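Local atomic coordinates of nicastrin (Dictyostelium purpureum, PDB entry 4R12), a protein that probably serves as an essential subunit of the gamma-secretase complex, which cleaves integral membrane proteins such as Notch receptors within the membrane. Residues Asp356-Val361 / Ser435-Arg440; Ser363-Ser368 / Leu427-Tyr432. One frame throughout, in Å; residues are numbered along the deposited sequence.

Contact 1: Asp356-Val361 / Ser435-Arg440; sequences DILDQV and STFIDR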
loop_
_atom_site.group_PDB
_atom_site.type_symbol
_atom_site.label_atom_id
_atom_site.label_comp_id
_atom_site.label_asym_id
_atom_site.label_seq_id
_atom_site.Cartn_x
_atom_site.Cartn_y
_atom_site.Cartn_z
ATOM N N ASP A 356 3.087 -26.686 -11.521
ATOM C CA ASP A 356 2.750 -28.078 -11.190
ATOM C C ASP A 356 2.953 -28.344 -9.689
ATOM O O ASP A 356 2.145 -29.025 -9.058
ATOM C CB ASP A 356 3.580 -29.070 -12.018
ATOM C CG ASP A 356 3.064 -29.231 -13.455
ATOM O OD1 ASP A 356 2.069 -28.564 -13.837
ATOM O OD2 ASP A 356 3.669 -30.020 -14.205
ATOM N N ILE A 357 4.011 -27.781 -9.114
ATOM C CA ILE A 357 4.283 -27.977 -7.689
ATOM C C ILE A 357 3.223 -27.282 -6.826
ATOM O O ILE A 357 2.763 -27.835 -5.815
ATOM C CB ILE A 357 5.697 -27.473 -7.322
ATOM C CG1 ILE A 357 6.742 -28.299 -8.074
ATOM C CG2 ILE A 357 5.938 -27.579 -5.825
ATOM C CD1 ILE A 357 8.052 -27.585 -8.285
ATOM N N LEU A 358 2.819 -26.081 -7.235
ATOM C CA LEU A 358 1.732 -25.383 -6.546
ATOM C C LEU A 358 0.448 -26.205 -6.520
ATOM O O LEU A 358 -0.172 -26.334 -5.465
ATOM C CB LEU A 358 1.446 -24.021 -7.192
ATOM C CG LEU A 358 2.175 -22.800 -6.648
ATOM C CD1 LEU A 358 1.831 -21.585 -7.478
ATOM C CD2 LEU A 358 1.798 -22.552 -5.189
ATOM N N ASP A 359 0.063 -26.752 -7.678
ATOM C CA ASP A 359 -1.097 -27.643 -7.803
ATOM C C ASP A 359 -1.004 -28.845 -6.865
ATOM O O ASP A 359 -1.975 -29.209 -6.200
ATOM C CB ASP A 359 -1.236 -28.176 -9.241
ATOM C CG ASP A 359 -1.597 -27.092 -10.255
ATOM O OD1 ASP A 359 -2.110 -26.022 -9.848
ATOM O OD2 ASP A 359 -1.376 -27.327 -11.463
ATOM N N GLN A 360 0.167 -29.472 -6.852
ATOM C CA GLN A 360 0.416 -30.631 -6.010
ATOM C C GLN A 360 0.246 -30.302 -4.529
ATOM O O GLN A 360 -0.439 -31.025 -3.808
ATOM C CB GLN A 360 1.823 -31.178 -6.256
ATOM C CG GLN A 360 2.010 -31.837 -7.625
ATOM C CD GLN A 360 3.475 -32.066 -7.949
ATOM O OE1 GLN A 360 4.312 -32.196 -7.048
ATOM N NE2 GLN A 360 3.800 -32.104 -9.242
ATOM N N VAL A 361 0.871 -29.219 -4.081
ATOM C CA VAL A 361 0.778 -28.857 -2.676
ATOM C C VAL A 361 -0.678 -28.586 -2.291
ATOM O O VAL A 361 -1.142 -29.050 -1.260
ATOM C CB VAL A 361 1.646 -27.635 -2.349
ATOM C CG1 VAL A 361 1.453 -27.235 -0.886
ATOM C CG2 VAL A 361 3.101 -27.957 -2.604
ATOM N N SER A 435 3.942 -21.823 2.101
ATOM C CA SER A 435 5.129 -22.209 2.872
ATOM C C SER A 435 5.714 -23.525 2.361
ATOM O O SER A 435 6.912 -23.640 2.141
ATOM C CB SER A 435 4.796 -22.354 4.356
ATOM O OG SER A 435 4.263 -21.149 4.880
ATOM N N THR A 436 4.841 -24.504 2.163
ATOM C CA THR A 436 5.246 -25.826 1.694
ATOM C C THR A 436 5.797 -25.743 0.262
ATOM O O THR A 436 6.801 -26.381 -0.078
ATOM C CB THR A 436 4.060 -26.797 1.765
ATOM O OG1 THR A 436 3.612 -26.891 3.128
ATOM C CG2 THR A 436 4.458 -28.201 1.261
ATOM N N PHE A 437 5.145 -24.927 -0.558
ATOM C CA PHE A 437 5.551 -24.728 -1.944
ATOM C C PHE A 437 6.954 -24.132 -2.018
ATOM O O PHE A 437 7.810 -24.637 -2.741
ATOM C CB PHE A 437 4.525 -23.834 -2.657
ATOM C CG PHE A 437 5.009 -23.236 -3.956
ATOM C CD1 PHE A 437 5.253 -24.040 -5.063
ATOM C CD2 PHE A 437 5.166 -21.866 -4.082
ATOM C CE1 PHE A 437 5.686 -23.485 -6.266
ATOM C CE2 PHE A 437 5.599 -21.298 -5.286
ATOM C CZ PHE A 437 5.857 -22.113 -6.379
ATOM N N ILE A 438 7.180 -23.049 -1.276
ATOM C CA ILE A 438 8.488 -22.408 -1.252
ATOM C C ILE A 438 9.566 -23.367 -0.759
ATOM O O ILE A 438 10.651 -23.446 -1.347
ATOM C CB ILE A 438 8.457 -21.131 -0.386
ATOM C CG1 ILE A 438 7.670 -20.047 -1.125
ATOM C CG2 ILE A 438 9.882 -20.650 -0.049
ATOM C CD1 ILE A 438 7.192 -18.917 -0.243
ATOM N N ASP A 439 9.260 -24.114 0.295
ATOM C CA ASP A 439 10.186 -25.119 0.808
ATOM C C ASP A 439 10.528 -26.156 -0.267
ATOM O O ASP A 439 11.695 -26.505 -0.451
ATOM C CB ASP A 439 9.603 -25.802 2.052
ATOM C CG ASP A 439 10.529 -26.884 2.618
ATOM O OD1 ASP A 439 11.501 -26.534 3.327
ATOM O OD2 ASP A 439 10.285 -28.079 2.349
ATOM N N ARG A 440 9.527 -26.616 -1.007
ATOM C CA ARG A 440 9.781 -27.613 -2.046
ATOM C C ARG A 440 10.641 -27.056 -3.179
ATOM O O ARG A 440 11.622 -27.697 -3.576
ATOM C CB ARG A 440 8.463 -28.167 -2.593
ATOM C CG ARG A 440 7.752 -29.083 -1.602
ATOM C CD ARG A 440 6.665 -29.914 -2.282
ATOM N NE ARG A 440 7.207 -30.711 -3.384
ATOM C CZ ARG A 440 6.475 -31.279 -4.343
ATOM N NH1 ARG A 440 5.151 -31.147 -4.357
ATOM N NH2 ARG A 440 7.074 -31.978 -5.298
#
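Leu-358 sets its CG over the centre of one face of the Phe-437 ring, 3.6 Å from the ring centroid and only 10° off the ring normal, a CH-pi contact. CD2 of the same leucine reaches the root of the ring, 3.5 Å from Phe-437 CG. Phe-437 holds its CG anti to the backbone N (chi1 164°), which carries the ring across to helix 352-362. There Ile-357 meets it differently: its CG2 stands at the ring edge, near the plane, 3.7 Å from Phe-437 CD1. A flat aromatic suits this place because it offers a leucine its face and a beta-branched neighbour its rim.

The same Ile-357 methyl also lies over one face of the Arg-440 guanidinium, offset toward its rim. Bent at chi3, the arginine passes Val-361 and turns its outer nitrogens to Gln-360. NH1 and NH2 both grip Gln-360 OE1, at 3.0 and 3.3 Å respectively, and the oxygen sits close to the guanidinium plane. A long, extended glutamine can thus close the exposed margin, while the Ile-357 methyl covers part of one face of the cation. Nearer the end of helix 352-362, Val-361 CG1 rests 3.7 Å from Thr-436 CB; the threonine hydroxyl is occupied by Tyr-432 O of its own helix.

Helix 427-441 also packs on helix 234-252, and Leu-358 on Phe-372 of strand 370-374. The segment axes approach to 9.4 Å at 136°, an oblique, roughly antiparallel helix pair within the alpha/beta large lobe, which is related to the zinc exopeptidases.

Contact 2: Ser363-Ser368 / Leu427-Tyr432; sequences SSYENS and LNDIVY. With NAG (2-acetamido-2-deoxy-beta-D-glucopyranose), chain E.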
loop_
_atom_site.group_PDB
_atom_site.type_symbol
_atom_site.label_atom_id
_atom_site.label_comp_id
_atom_site.label_asym_id
_atom_site.label_seq_id
_atom_site.Cartn_x
_atom_site.Cartn_y
_atom_site.Cartn_z
ATOM N N SER A 363 -3.279 -29.881 -3.424
ATOM C CA SER A 363 -4.041 -31.125 -3.429
ATOM C C SER A 363 -3.515 -32.132 -2.419
ATOM O O SER A 363 -4.054 -33.234 -2.323
ATOM C CB SER A 363 -4.010 -31.790 -4.831
ATOM O OG SER A 363 -4.514 -30.920 -5.826
ATOM N N SER A 364 -2.460 -31.767 -1.691
ATOM C CA SER A 364 -1.699 -32.734 -0.901
ATOM C C SER A 364 -2.365 -33.166 0.411
ATOM O O SER A 364 -1.936 -34.151 1.029
ATOM C CB SER A 364 -0.312 -32.167 -0.587
ATOM O OG SER A 364 -0.416 -31.024 0.250
ATOM N N TYR A 365 -3.396 -32.440 0.840
ATOM C CA TYR A 365 -4.079 -32.756 2.093
ATOM C C TYR A 365 -5.591 -32.600 1.959
ATOM O O TYR A 365 -6.082 -31.728 1.223
ATOM C CB TYR A 365 -3.544 -31.892 3.250
ATOM C CG TYR A 365 -3.721 -30.385 3.130
ATOM C CD1 TYR A 365 -3.009 -29.645 2.193
ATOM C CD2 TYR A 365 -4.570 -29.698 3.992
ATOM C CE1 TYR A 365 -3.158 -28.258 2.098
ATOM C CE2 TYR A 365 -4.723 -28.311 3.910
ATOM C CZ TYR A 365 -4.013 -27.596 2.968
ATOM O OH TYR A 365 -4.166 -26.221 2.894
ATOM N N GLU A 366 -6.314 -33.461 2.673
ATOM C CA GLU A 366 -7.758 -33.595 2.510
ATOM C C GLU A 366 -8.491 -32.282 2.738
ATOM O O GLU A 366 -9.369 -31.923 1.964
ATOM C CB GLU A 366 -8.304 -34.656 3.466
ATOM C CG GLU A 366 -9.831 -34.713 3.523
ATOM C CD GLU A 366 -10.355 -35.734 4.512
ATOM O OE1 GLU A 366 -9.577 -36.208 5.374
ATOM O OE2 GLU A 366 -11.559 -36.060 4.434
ATOM N N ASN A 367 -8.151 -31.592 3.801
ATOM C CA ASN A 367 -8.896 -30.427 4.226
ATOM C C ASN A 367 -8.571 -29.117 3.464
ATOM O O ASN A 367 -9.097 -28.114 3.777
ATOM C CB ASN A 367 -8.772 -30.219 5.731
ATOM C CG ASN A 367 -9.626 -31.173 6.540
ATOM O OD1 ASN A 367 -10.522 -31.782 6.031
ATOM N ND2 ASN A 367 -9.354 -31.275 7.794
ATOM N N SER A 368 -7.727 -29.160 2.459
ATOM C CA SER A 368 -7.430 -27.957 1.678
ATOM C C SER A 368 -8.691 -27.315 1.096
ATOM O O SER A 368 -9.520 -28.004 0.499
ATOM C CB SER A 368 -6.453 -28.288 0.548
ATOM O OG SER A 368 -6.205 -27.137 -0.224
ATOM N N LEU A 427 -6.968 -17.986 5.036
ATOM C CA LEU A 427 -5.597 -17.574 5.317
ATOM C C LEU A 427 -4.671 -18.731 5.746
ATOM O O LEU A 427 -3.560 -18.858 5.228
ATOM C CB LEU A 427 -5.592 -16.468 6.390
ATOM C CG LEU A 427 -4.244 -15.894 6.791
ATOM C CD1 LEU A 427 -3.489 -15.378 5.582
ATOM C CD2 LEU A 427 -4.492 -14.750 7.798
ATOM N N ASN A 428 -5.122 -19.574 6.671
ATOM C CA ASN A 428 -4.294 -20.689 7.134
ATOM C C ASN A 428 -3.856 -21.604 5.977
ATOM O O ASN A 428 -2.671 -21.928 5.834
ATOM C CB ASN A 428 -5.048 -21.508 8.181
ATOM C CG ASN A 428 -5.126 -20.807 9.545
ATOM O OD1 ASN A 428 -4.594 -19.715 9.735
ATOM N ND2 ASN A 428 -5.793 -21.451 10.498
ATOM N N ASP A 429 -4.827 -21.990 5.154
ATOM C CA ASP A 429 -4.570 -22.808 3.969
ATOM C C ASP A 429 -3.569 -22.150 3.023
ATOM O O ASP A 429 -2.625 -22.802 2.570
ATOM C CB ASP A 429 -5.881 -23.110 3.233
ATOM C CG ASP A 429 -6.602 -24.324 3.811
ATOM O OD1 ASP A 429 -5.981 -25.041 4.619
ATOM O OD2 ASP A 429 -7.769 -24.568 3.445
ATOM N N ILE A 430 -3.755 -20.859 2.734
ATOM C CA ILE A 430 -2.843 -20.171 1.834
ATOM C C ILE A 430 -1.425 -20.103 2.433
ATOM O O ILE A 430 -0.436 -20.357 1.723
ATOM C CB ILE A 430 -3.387 -18.757 1.482
ATOM C CG1 ILE A 430 -4.675 -18.907 0.654
ATOM C CG2 ILE A 430 -2.347 -17.939 0.711
ATOM C CD1 ILE A 430 -5.437 -17.591 0.391
ATOM N N VAL A 431 -1.313 -19.799 3.733
ATOM C CA VAL A 431 0.005 -19.780 4.368
ATOM C C VAL A 431 0.651 -21.173 4.323
ATOM O O VAL A 431 1.835 -21.315 3.978
ATOM C CB VAL A 431 -0.060 -19.293 5.829
ATOM C CG1 VAL A 431 1.321 -19.378 6.493
ATOM C CG2 VAL A 431 -0.584 -17.853 5.876
ATOM N N TYR A 432 -0.125 -22.196 4.647
ATOM C CA TYR A 432 0.399 -23.559 4.595
ATOM C C TYR A 432 0.855 -23.943 3.193
ATOM O O TYR A 432 1.971 -24.459 3.001
ATOM C CB TYR A 432 -0.637 -24.577 5.083
ATOM C CG TYR A 432 -0.103 -25.987 4.932
ATOM C CD1 TYR A 432 0.876 -26.462 5.798
ATOM C CD2 TYR A 432 -0.528 -26.820 3.892
ATOM C CE1 TYR A 432 1.400 -27.745 5.669
ATOM C CE2 TYR A 432 -0.003 -28.108 3.752
ATOM C CZ TYR A 432 0.966 -28.561 4.644
ATOM O OH TYR A 432 1.510 -29.821 4.531
HETATM C C1 NAG E . -10.204 -31.995 8.612
HETATM C C2 NAG E . -9.630 -32.857 9.725
HETATM C C3 NAG E . -10.640 -33.358 10.735
HETATM C C4 NAG E . -11.667 -32.314 11.062
HETATM C C5 NAG E . -12.312 -31.894 9.755
HETATM C C6 NAG E . -13.474 -30.955 9.987
HETATM C C7 NAG E . -7.849 -34.161 8.857
HETATM C C8 NAG E . -7.506 -35.380 8.063
HETATM N N2 NAG E . -9.102 -34.045 9.144
HETATM O O3 NAG E . -9.980 -33.758 11.914
HETATM O O4 NAG E . -12.635 -32.863 11.949
HETATM O O5 NAG E . -11.289 -31.219 9.057
HETATM O O6 NAG E . -13.082 -30.015 10.980
HETATM O O7 NAG E . -7.032 -33.347 9.195
HETATM O O HOH W 1 1.358 -31.308 2.194
HETATM O O HOH W 2 -8.091 -26.500 5.789
#
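A type I beta turn from Tyr-365 to Ser-368 brings the loop up against the start of helix 427-441, with Ser-368 CA 6.3 Å from Asp-429 CA. Tyr-365 does most of the bridging. With chi1 at 62° the ring is folded in over its own backbone, alongside Ser-368, and its OH points at the helix, donating to Asp-429 OD1 at 2.8 Å. The hydroxyl meets that oxygen from above the carboxylate plane. One turn along the helix, Tyr-432 directs its edge to the face of Tyr-365 in a T-shaped pair, centroids 4.9 Å apart and planes at 79°. On the loop side, Ser-368 CB lies over a face of the Tyr-365 ring, offset toward the rim.

Two waters widen the join. One links Ser-364 OG with Tyr-432 OH; the other donates to Asn-367 O and to Asp-429 OD1, both at 2.8 Å. Asn-367 itself carries an N-acetylglucosamine, bonded through ND2 to C1.

Asp-429 therefore receives a phenol and a water on OD1, while Thr-369 OG1 hydrogen-bonds to OD2. Such donors would tend to stabilise the carboxylate as an anion, and tyrosine suits the turn by supplying both a donor and an aromatic face.

Contact 2 is nested inside the chain loop that contact 1 closes, and the centres of the two lie about 11 Å apart. Both use helix 427-441: contact 2 its first turns, contact 1 its later ones. On the other side, helix 352-362 passes directly into the loop, where Ser-364 OG hydrogen-bonds back to Val-361 O. Ile-433 joins the two areas, touching Val-361 of contact 1 as well as Tyr-365 and Ser-368 of contact 2. The character changes from a largely apolar helix pair with one polar margin to a surface contact with two bridging waters and the glycan on Asn-367. That sugar lies about 14 Å (nearest atoms) from the Thr-436 side chain, remote from contact 1.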